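Local atomic coordinates of ribosome-inactivating protein (Lychnis chalcedonica, PDB entry 2G5X), a protein that belongs to the plant ribosome-inactivating protein family and folds as a single chain in which a mixed beta-sheet is packed against a set of helices. Residues F16-S19 / L20-E23; S96-Y99 / K100-F103; Y119-L122 / Q123-G127; A143-V147 / Y148-F152; A158-A161 / L162-Q166. All blocks are in the same frame, centred on the assembly; numbering follows the deposited sequence. Where two conformers were deposited one is given.

In the fold
From the N terminus the five contacts come strictly in series: each is local, one stretch of chain meeting its own continuation, and none nests in or crosses another. Contact 1 lies on helix 10-25, which connects strands 3-5 and 45-51. Contact 2 is the short helical turn between strands 83-87 and 108-109. Contact 3 covers helix 119-126, and contact 4 leaves helix 137-145 through a type II beta turn, which closes a short loop. Contact 5, in a largely buried part of helix 154-173, ties the last three together: Ala158 and Ile165 touch helix 119-126, while Phe160 and Ile163 pack on contact 4. Contact 1 packs on a later part of helix 154-173; contact 2 lies against the sheet.

Contact 1 (F16-S19 / L20-E23); sequences FLDS and LREE
Asp18 and Arg21, neighbours along one turn of helix, form a salt bridge in which Arg21 NH1 reaches Asp18 OD1 at 3.0 Å. The oxygen lies in the guanidinium plane, but the nitrogen comes from above the carboxylate plane and the bond is bent, 142° at the hydrogen. The strongest partner of the arginine lies outside: NE donates to Ala172 O, while NH2 meets Ala171 O and Glu178 OE1. Together they fix the rotation of the buried group. This turn belongs to helix 10-25, the crossover of a beta-alpha-beta unit whose parallel strands are 3-5 and 45-51. In the backbone, Arg21 N donates to Leu17 O at 2.8 Å. With its CG anti to the carbonyl carbon (chi1 -73°), Arg21 runs back along the helix, CG passing 3.2 Å from Leu17 O, until Leu17 CB sits over the centre of one guanidinium face, 3.9 Å above the plane. On the sheet side, Leu20 CD2 meets Phe16 CZ loosely at 4.5 Å; Leu20 packs on Val46 and Val48, and the Phe16 ring on Trp4. Towards solvent, Glu22 pairs with Lys30 and Glu23 with Arg26.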
# COMPACT_ATOMS: atom_id res chain seq x y z
N PHE A 16 -12.31 -0.09 -4.40
CA PHE A 16 -11.30 0.71 -3.73
C PHE A 16 -10.00 0.66 -4.54
O PHE A 16 -9.38 1.69 -4.80
CB PHE A 16 -11.07 0.17 -2.31
CG PHE A 16 -9.75 0.53 -1.72
CD1 PHE A 16 -9.45 1.85 -1.39
CD2 PHE A 16 -8.80 -0.45 -1.47
CE1 PHE A 16 -8.21 2.19 -0.83
CE2 PHE A 16 -7.56 -0.13 -0.92
CZ PHE A 16 -7.27 1.19 -0.59
N LEU A 17 -9.59 -0.54 -4.94
CA LEU A 17 -8.37 -0.70 -5.72
C LEU A 17 -8.43 0.03 -7.06
O LEU A 17 -7.44 0.63 -7.49
CB LEU A 17 -8.06 -2.18 -5.95
CG LEU A 17 -7.65 -2.97 -4.70
CD1 LEU A 17 -7.35 -4.40 -5.10
CD2 LEU A 17 -6.41 -2.33 -4.06
N ASP A 18 -9.58 -0.03 -7.73
CA ASP A 18 -9.71 0.66 -9.01
C ASP A 18 -9.58 2.16 -8.79
O ASP A 18 -8.96 2.86 -9.59
CB ASP A 18 -11.05 0.33 -9.69
CG ASP A 18 -11.01 -0.98 -10.45
OD1 ASP A 18 -9.91 -1.47 -10.76
OD2 ASP A 18 -12.10 -1.52 -10.76
N SER A 19 -10.16 2.66 -7.70
CA SER A 19 -10.08 4.09 -7.40
C SER A 19 -8.63 4.48 -7.17
O SER A 19 -8.17 5.51 -7.66
CB SER A 19 -10.90 4.43 -6.15
OG SER A 19 -10.61 5.74 -5.69
N LEU A 20 -7.91 3.65 -6.42
CA LEU A 20 -6.50 3.91 -6.14
C LEU A 20 -5.66 3.88 -7.42
O LEU A 20 -4.82 4.75 -7.63
CB LEU A 20 -5.98 2.88 -5.13
CG LEU A 20 -4.49 2.98 -4.76
CD1 LEU A 20 -4.17 4.38 -4.26
CD2 LEU A 20 -4.16 1.93 -3.71
N ARG A 21 -5.89 2.88 -8.26
CA ARG A 21 -5.14 2.75 -9.51
C ARG A 21 -5.30 4.00 -10.37
O ARG A 21 -4.33 4.50 -10.93
CB ARG A 21 -5.62 1.52 -10.29
CG ARG A 21 -5.16 0.19 -9.69
CD ARG A 21 -6.08 -0.95 -10.11
NE ARG A 21 -5.64 -2.23 -9.58
CZ ARG A 21 -6.42 -3.29 -9.43
NH1 ARG A 21 -7.71 -3.23 -9.77
NH2 ARG A 21 -5.93 -4.42 -8.93
N GLU A 22 -6.53 4.49 -10.47
CA GLU A 22 -6.82 5.67 -11.27
C GLU A 22 -6.08 6.90 -10.75
O GLU A 22 -5.61 7.72 -11.53
CB GLU A 22 -8.33 5.96 -11.28
CG GLU A 22 -9.16 4.92 -12.01
CD GLU A 22 -9.06 5.01 -13.52
OE1 GLU A 22 -9.59 4.12 -14.21
OE2 GLU A 22 -8.46 5.98 -14.03
N GLU A 23 -5.97 7.02 -9.43
CA GLU A 23 -5.27 8.17 -8.85
C GLU A 23 -3.79 8.17 -9.23
O GLU A 23 -3.22 9.23 -9.51
CB GLU A 23 -5.44 8.19 -7.33
CG GLU A 23 -6.84 8.57 -6.88
CD GLU A 23 -7.32 9.87 -7.52
OE1 GLU A 23 -8.20 9.82 -8.41
OE2 GLU A 23 -6.80 10.94 -7.14

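Contact 2 (S96-Y99 / K100-F103); sequences SGKY and KSIF
Tyr99 lays one face of its ring over the start of Lys100: Lys100 CB stands above the middle of the ring, 4.2 Å from its centroid and 10° off the normal, a CH-pi contact. A chi1 of 81°, which puts CG between the backbone N and the carbonyl carbon, folds the ring over the following peptide, and Tyr99 CG comes within 3.1 Å of Lys100 N. That N-H is given to a water at 3.0 Å, which in turn donates to Gly97 O. Lys98, at the N-cap position of the short helix 99-102, offers its carbonyl oxygen to several donors. Ser101 N approaches Lys98 O at 2.9 Å from well above the carbonyl plane, and Ile102 N adds a weak bond. In the conformer given, one of two, Ser101 OG also reaches Lys98 O. One residue on, Phe103 N donates to Tyr99 O at 2.8 Å. The aliphatic part of Lys98 crosses Ile102 at about a right angle, CE to CG1 4.0 Å, while Ile102 and Phe103 turn to strands 45-51, 58-64 and 83-87. The chemistry implies a turn held chiefly by two carbonyl oxygens, Lys98 O and Tyr99 O, which take up its N-H groups.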
# COMPACT_ATOMS: atom_id res chain seq x y z
N SER A 96 9.25 15.65 6.30
CA SER A 96 8.73 16.28 7.51
C SER A 96 8.37 17.75 7.34
O SER A 96 7.33 18.21 7.82
CB SER A 96 9.72 16.13 8.67
OG SER A 96 10.94 16.79 8.40
N GLY A 97 9.23 18.50 6.66
CA GLY A 97 8.98 19.91 6.45
C GLY A 97 7.72 20.22 5.67
O GLY A 97 7.09 21.25 5.87
N LYS A 98 7.35 19.32 4.77
CA LYS A 98 6.16 19.50 3.94
C LYS A 98 5.03 18.55 4.35
O LYS A 98 4.20 18.18 3.52
CB LYS A 98 6.51 19.29 2.47
CG LYS A 98 7.19 17.95 2.18
CD LYS A 98 7.55 17.80 0.70
CE LYS A 98 6.31 17.63 -0.17
NZ LYS A 98 6.66 17.41 -1.60
N TYR A 99 4.98 18.19 5.63
CA TYR A 99 3.96 17.27 6.13
C TYR A 99 2.54 17.72 5.81
O TYR A 99 1.67 16.89 5.52
CB TYR A 99 4.13 17.08 7.65
CG TYR A 99 3.53 18.18 8.50
CD1 TYR A 99 2.22 18.09 8.97
CD2 TYR A 99 4.27 19.32 8.81
CE1 TYR A 99 1.65 19.11 9.74
CE2 TYR A 99 3.71 20.34 9.57
CZ TYR A 99 2.41 20.24 10.03
OH TYR A 99 1.87 21.26 10.78
N LYS A 100 2.31 19.03 5.83
CA LYS A 100 0.99 19.59 5.56
C LYS A 100 0.61 19.51 4.08
O LYS A 100 -0.58 19.49 3.74
CB LYS A 100 0.94 21.04 6.05
CG LYS A 100 -0.45 21.64 6.12
CD LYS A 100 -1.32 20.92 7.14
CE LYS A 100 -2.64 21.63 7.34
NZ LYS A 100 -3.53 20.90 8.29
N SER A 101 1.61 19.48 3.21
CA SER A 101 1.38 19.40 1.77
C SER A 101 1.09 17.96 1.36
O SER A 101 0.51 17.71 0.31
CB SER A 101 2.60 19.90 1.00
OG SER A 101 3.57 18.88 0.87
N ILE A 102 1.51 17.02 2.21
CA ILE A 102 1.29 15.60 1.95
C ILE A 102 0.02 15.15 2.66
O ILE A 102 -0.90 14.63 2.02
CB ILE A 102 2.49 14.78 2.46
CG1 ILE A 102 3.75 15.18 1.68
CG2 ILE A 102 2.20 13.29 2.33
CD1 ILE A 102 5.03 14.57 2.20
N PHE A 103 -0.03 15.34 3.97
CA PHE A 103 -1.21 14.99 4.76
C PHE A 103 -2.04 16.26 4.92
O PHE A 103 -1.88 17.01 5.89
CB PHE A 103 -0.80 14.44 6.13
CG PHE A 103 -0.21 13.06 6.07
CD1 PHE A 103 -1.01 11.96 5.74
CD2 PHE A 103 1.13 12.85 6.34
CE1 PHE A 103 -0.47 10.68 5.69
CE2 PHE A 103 1.68 11.57 6.29
CZ PHE A 103 0.88 10.48 5.96
O HOH W 1 4.02 21.51 5.95

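Contact 3 (Y119-L122 / Q123-G127); sequences YTDL and QNKAG
Lys125 bends back over the preceding turn of helix to meet Asp121. Its CB stands 3.5 Å from Asp121 O, the oxygen that also accepts the backbone N-H of Lys125, and CG stays close to the same oxygen. Chi1 lies at an unusual -97° and the chain kinks at CG (chi2 56°), which carries CD to 3.5 Å from Asp121 OD1. CE then passes along both carboxylate oxygens, and NZ ends in a salt bridge with Asp121 OD1 at 2.9 Å, where OD1 accepts it on its syn lone pair. One water links Lys125 NZ to Asp121 OD2. A second donates to Asp121 OD1 at 2.7 Å and accepts from Asn124 ND2 at 2.8 Å, while Asp121 OD2 is also met by Ala116 N. The carboxylate is thus gripped at both oxygens, which probably keeps it ionised. Across the helix, Gln123 holds Tyr119 O twice: its backbone N arrives at 3.1 Å and its side-chain NE2 at 2.9 Å, from opposite faces of the carbonyl plane, the amide nitrogen standing 73° out of it. Gln123 OE1 accepts from Arg130 N, and Arg130 makes a cation-pi contact with the Tyr119 ring, whose OH bonds Glu170. The arrangement is that of a short amphipathic surface helix: an i to i+4 acid-lysine pair on its flank, Leu122 and Tyr119 turned to helix 154-173, and Gly127, with positive phi, at its C-terminal end.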
# COMPACT_ATOMS: atom_id res chain seq x y z
N TYR A 119 11.63 -2.78 2.38
CA TYR A 119 11.16 -4.13 2.65
C TYR A 119 12.13 -4.79 3.62
O TYR A 119 11.72 -5.52 4.52
CB TYR A 119 11.08 -4.96 1.36
CG TYR A 119 9.70 -4.98 0.73
CD1 TYR A 119 8.57 -5.33 1.48
CD2 TYR A 119 9.52 -4.68 -0.62
CE1 TYR A 119 7.31 -5.38 0.91
CE2 TYR A 119 8.26 -4.72 -1.20
CZ TYR A 119 7.16 -5.07 -0.43
OH TYR A 119 5.90 -5.11 -1.01
N THR A 120 13.42 -4.52 3.45
CA THR A 120 14.43 -5.11 4.33
C THR A 120 14.24 -4.72 5.80
O THR A 120 14.20 -5.60 6.67
CB THR A 120 15.86 -4.72 3.89
OG1 THR A 120 15.96 -3.30 3.79
CG2 THR A 120 16.19 -5.36 2.55
N ASP A 121 14.10 -3.43 6.08
CA ASP A 121 13.94 -3.01 7.47
C ASP A 121 12.56 -3.37 8.03
O ASP A 121 12.45 -3.71 9.21
CB ASP A 121 14.18 -1.50 7.64
CG ASP A 121 14.40 -1.11 9.09
OD1 ASP A 121 15.29 -1.71 9.74
OD2 ASP A 121 13.71 -0.20 9.59
N LEU A 122 11.53 -3.28 7.20
CA LEU A 122 10.19 -3.62 7.65
C LEU A 122 10.14 -5.06 8.15
O LEU A 122 9.56 -5.34 9.21
CB LEU A 122 9.16 -3.42 6.53
CG LEU A 122 8.81 -1.97 6.19
CD1 LEU A 122 7.89 -1.94 4.98
CD2 LEU A 122 8.14 -1.30 7.39
N GLN A 123 10.75 -5.98 7.41
CA GLN A 123 10.76 -7.38 7.80
C GLN A 123 11.62 -7.59 9.05
O GLN A 123 11.29 -8.41 9.91
CB GLN A 123 11.26 -8.26 6.65
CG GLN A 123 10.34 -8.23 5.42
CD GLN A 123 10.93 -8.95 4.21
OE1 GLN A 123 10.65 -10.13 3.98
NE2 GLN A 123 11.74 -8.24 3.45
N ASN A 124 12.72 -6.85 9.16
CA ASN A 124 13.59 -6.97 10.33
C ASN A 124 12.87 -6.51 11.60
O ASN A 124 12.98 -7.15 12.65
CB ASN A 124 14.88 -6.15 10.15
CG ASN A 124 15.83 -6.78 9.14
OD1 ASN A 124 15.93 -8.01 9.04
ND2 ASN A 124 16.56 -5.95 8.41
N LYS A 125 12.12 -5.42 11.51
CA LYS A 125 11.39 -4.90 12.66
C LYS A 125 10.18 -5.76 13.02
O LYS A 125 9.90 -5.98 14.20
CB LYS A 125 10.91 -3.46 12.39
CG LYS A 125 11.82 -2.37 12.96
CD LYS A 125 13.24 -2.50 12.46
CE LYS A 125 14.13 -1.43 13.07
NZ LYS A 125 15.53 -1.58 12.60
N ALA A 126 9.47 -6.24 12.01
CA ALA A 126 8.29 -7.07 12.22
C ALA A 126 8.65 -8.47 12.70
O ALA A 126 7.86 -9.13 13.37
CB ALA A 126 7.48 -7.16 10.94
N GLY A 127 9.85 -8.91 12.34
CA GLY A 127 10.30 -10.24 12.73
C GLY A 127 9.65 -11.34 11.90
O GLY A 127 9.58 -12.49 12.34
O HOH W 2 14.95 -8.34 6.13
O HOH W 3 17.17 -3.24 8.61
O HOH W 4 15.94 1.22 11.01

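Contact 4 (A143-V147 / Y148-F152); sequences AFTAV and YGKVF
Phe144 O takes two backbone N-H groups, from Val147 and from Tyr148, the latter at 3.0 Å and almost in line with the C=O bond. The chain then swings through a type II beta turn from Val147 to Lys150, closed by Lys150 N to Val147 O at 3.1 Å, with Gly149 at the third position where phi is positive (64°). Lys150 sends its side chain back, fully extended beyond CG, and NZ donates to Thr145 O at 3.0 Å from above the carbonyl plane. A water donates to the same Thr145 O and to Tyr148 O; another joins Ala146 O to Val151 O. The carbonyls of Thr145 and Ala146, near the end of the helix, thus find donors. Phe144 and Tyr148 lie side by side, pointing the same way, with Phe144 CE2 against Tyr148 CB at 3.6 Å. Val147 meets Phe152 at about a right angle: Phe152 CE2 touches Val147 CG1 at 3.7 Å, and Val147 O lies in the plane of that ring, 3.4 Å from CE2. The turn connects helix 137-145 with helix 154-173, where Val147 packs on Phe160 and Phe152 on Val157, and it rests on strand 69-76 through Phe73, Asp75 and Arg76.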
# COMPACT_ATOMS: atom_id res chain seq x y z
N ALA A 143 -3.66 -5.59 13.28
CA ALA A 143 -2.46 -4.77 13.17
C ALA A 143 -2.81 -3.29 13.35
O ALA A 143 -2.08 -2.53 13.98
CB ALA A 143 -1.78 -5.00 11.83
N PHE A 144 -3.95 -2.90 12.78
CA PHE A 144 -4.44 -1.53 12.86
C PHE A 144 -4.65 -1.14 14.33
O PHE A 144 -4.19 -0.09 14.79
CB PHE A 144 -5.76 -1.45 12.08
CG PHE A 144 -6.34 -0.06 11.94
CD1 PHE A 144 -6.59 0.47 10.68
CD2 PHE A 144 -6.71 0.68 13.06
CE1 PHE A 144 -7.21 1.72 10.53
CE2 PHE A 144 -7.32 1.93 12.93
CZ PHE A 144 -7.57 2.45 11.66
N THR A 145 -5.33 -2.01 15.07
CA THR A 145 -5.62 -1.77 16.48
C THR A 145 -4.38 -1.60 17.36
O THR A 145 -4.41 -0.85 18.34
CB THR A 145 -6.49 -2.92 17.05
OG1 THR A 145 -7.73 -2.96 16.33
CG2 THR A 145 -6.79 -2.69 18.53
N ALA A 146 -3.30 -2.28 17.01
CA ALA A 146 -2.07 -2.19 17.78
C ALA A 146 -1.30 -0.90 17.49
O ALA A 146 -0.32 -0.59 18.17
CB ALA A 146 -1.18 -3.40 17.50
N VAL A 147 -1.76 -0.16 16.49
CA VAL A 147 -1.09 1.08 16.10
C VAL A 147 -1.87 2.37 16.38
O VAL A 147 -1.37 3.28 17.03
CB VAL A 147 -0.73 1.05 14.60
CG1 VAL A 147 -0.24 2.41 14.13
CG2 VAL A 147 0.34 -0.00 14.36
N TYR A 148 -3.10 2.44 15.88
CA TYR A 148 -3.91 3.65 16.05
C TYR A 148 -3.98 4.26 17.46
O TYR A 148 -4.40 3.61 18.42
CB TYR A 148 -5.33 3.40 15.53
CG TYR A 148 -6.24 4.61 15.66
CD1 TYR A 148 -6.96 4.83 16.84
CD2 TYR A 148 -6.36 5.53 14.63
CE1 TYR A 148 -7.77 5.95 16.98
CE2 TYR A 148 -7.17 6.66 14.76
CZ TYR A 148 -7.87 6.86 15.94
OH TYR A 148 -8.66 7.98 16.09
N GLY A 149 -3.54 5.51 17.55
CA GLY A 149 -3.57 6.24 18.81
C GLY A 149 -2.73 5.74 19.97
O GLY A 149 -2.95 6.16 21.11
N LYS A 150 -1.77 4.86 19.71
CA LYS A 150 -0.95 4.34 20.79
C LYS A 150 0.52 4.69 20.67
O LYS A 150 0.93 5.43 19.78
CB LYS A 150 -1.10 2.82 20.85
CG LYS A 150 -2.53 2.35 21.07
CD LYS A 150 -2.62 0.83 21.06
CE LYS A 150 -4.05 0.38 21.34
NZ LYS A 150 -4.16 -1.10 21.36
N VAL A 151 1.31 4.17 21.61
CA VAL A 151 2.75 4.37 21.60
C VAL A 151 3.25 3.42 20.51
O VAL A 151 2.89 2.24 20.50
CB VAL A 151 3.39 3.98 22.94
CG1 VAL A 151 4.90 3.96 22.82
CG2 VAL A 151 2.97 4.96 24.02
N PHE A 152 4.06 3.93 19.59
CA PHE A 152 4.58 3.14 18.48
C PHE A 152 5.82 2.32 18.81
O PHE A 152 6.76 2.82 19.43
CB PHE A 152 4.93 4.06 17.30
CG PHE A 152 3.76 4.83 16.75
CD1 PHE A 152 3.95 6.09 16.21
CD2 PHE A 152 2.48 4.29 16.75
CE1 PHE A 152 2.89 6.81 15.67
CE2 PHE A 152 1.41 4.99 16.22
CZ PHE A 152 1.61 6.26 15.67
O HOH W 5 -5.96 1.39 18.53
O HOH W 6 2.51 0.22 18.52

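Contact 5 (A158-A161 / L162-Q166); sequences AKFA and LISIQ
Ser164 sets its hydroxyl over one face of the Phe160 ring, in the closely packed part of the contact. OG sits 3.6 Å above the ring plane, offset toward the rim, with Phe160 CE1 the nearest ring carbon at 3.7 Å. Holding OG beside its own backbone N (chi1 -68°) lets it donate to Phe160 O at 3.0 Å, while Ser164 N reaches that oxygen at 3.1 Å; the two donors come from opposite faces of the carbonyl plane. Ile165 is pressed closely to the helix as well: its N donates to Ala161 O at 2.8 Å, and its CG1 lies 3.1 Å from the same oxygen. Ile163 likewise brings CG1 to 3.3 Å from Lys159 O. The looser side is that of Lys159, whose own side chain stays clear of the residues that follow and is partly exposed. Ala158, though buried, has its CB against Lys125 of helix 119-126. The tight part lies deep in the core, with Phe160 and Ser164 reaching Leu140 of helix 137-145 and Leu61 of the sheet. Chemically, this means that the buried serine has its hydrogen taken up by Phe160 O within its own helix, which goes some way to meeting the cost of placing a hydroxyl against an aromatic face and among leucines.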
# COMPACT_ATOMS: atom_id res chain seq x y z
N ALA A 158 5.83 -1.84 11.84
CA ALA A 158 6.32 -2.61 10.70
C ALA A 158 5.31 -3.65 10.20
O ALA A 158 5.15 -3.83 8.99
CB ALA A 158 7.63 -3.30 11.06
N LYS A 159 4.65 -4.34 11.12
CA LYS A 159 3.67 -5.36 10.75
C LYS A 159 2.48 -4.73 10.05
O LYS A 159 2.03 -5.22 9.01
CB LYS A 159 3.21 -6.11 12.00
CG LYS A 159 4.25 -7.04 12.58
CD LYS A 159 3.58 -8.14 13.39
CE LYS A 159 2.43 -8.78 12.64
NZ LYS A 159 2.04 -10.07 13.28
N PHE A 160 1.98 -3.63 10.60
CA PHE A 160 0.85 -2.91 10.02
C PHE A 160 1.21 -2.44 8.61
O PHE A 160 0.40 -2.56 7.68
CB PHE A 160 0.49 -1.70 10.89
CG PHE A 160 -0.48 -0.75 10.24
CD1 PHE A 160 -1.78 -1.14 9.97
CD2 PHE A 160 -0.07 0.53 9.88
CE1 PHE A 160 -2.67 -0.26 9.34
CE2 PHE A 160 -0.95 1.42 9.25
CZ PHE A 160 -2.26 1.01 8.98
N ALA A 161 2.41 -1.91 8.45
CA ALA A 161 2.87 -1.42 7.15
C ALA A 161 2.99 -2.53 6.10
O ALA A 161 2.56 -2.36 4.96
CB ALA A 161 4.21 -0.71 7.30
N LEU A 162 3.58 -3.66 6.47
CA LEU A 162 3.74 -4.77 5.54
C LEU A 162 2.41 -5.35 5.07
O LEU A 162 2.25 -5.66 3.89
CB LEU A 162 4.60 -5.87 6.17
CG LEU A 162 6.10 -5.58 6.23
CD1 LEU A 162 6.79 -6.62 7.09
CD2 LEU A 162 6.68 -5.57 4.82
N ILE A 163 1.46 -5.48 5.98
CA ILE A 163 0.15 -6.02 5.60
C ILE A 163 -0.53 -5.03 4.66
O ILE A 163 -1.14 -5.43 3.66
CB ILE A 163 -0.74 -6.25 6.84
CG1 ILE A 163 -0.12 -7.33 7.74
CG2 ILE A 163 -2.13 -6.69 6.40
CD1 ILE A 163 -0.84 -7.52 9.08
N SER A 164 -0.42 -3.74 4.96
CA SER A 164 -1.02 -2.70 4.13
C SER A 164 -0.39 -2.68 2.74
O SER A 164 -1.08 -2.51 1.74
CB SER A 164 -0.86 -1.33 4.80
OG SER A 164 -1.63 -1.25 5.98
N ILE A 165 0.93 -2.83 2.67
CA ILE A 165 1.62 -2.83 1.39
C ILE A 165 1.13 -3.98 0.50
O ILE A 165 0.82 -3.78 -0.68
CB ILE A 165 3.15 -2.93 1.59
CG1 ILE A 165 3.67 -1.62 2.20
CG2 ILE A 165 3.85 -3.22 0.27
CD1 ILE A 165 5.11 -1.69 2.69
N GLN A 166 1.02 -5.17 1.08
CA GLN A 166 0.55 -6.34 0.34
C GLN A 166 -0.88 -6.19 -0.16
O GLN A 166 -1.16 -6.38 -1.34
CB GLN A 166 0.63 -7.58 1.23
CG GLN A 166 2.04 -8.02 1.57
CD GLN A 166 2.66 -8.89 0.49
OE1 GLN A 166 2.71 -8.50 -0.67
NE2 GLN A 166 3.14 -10.07 0.88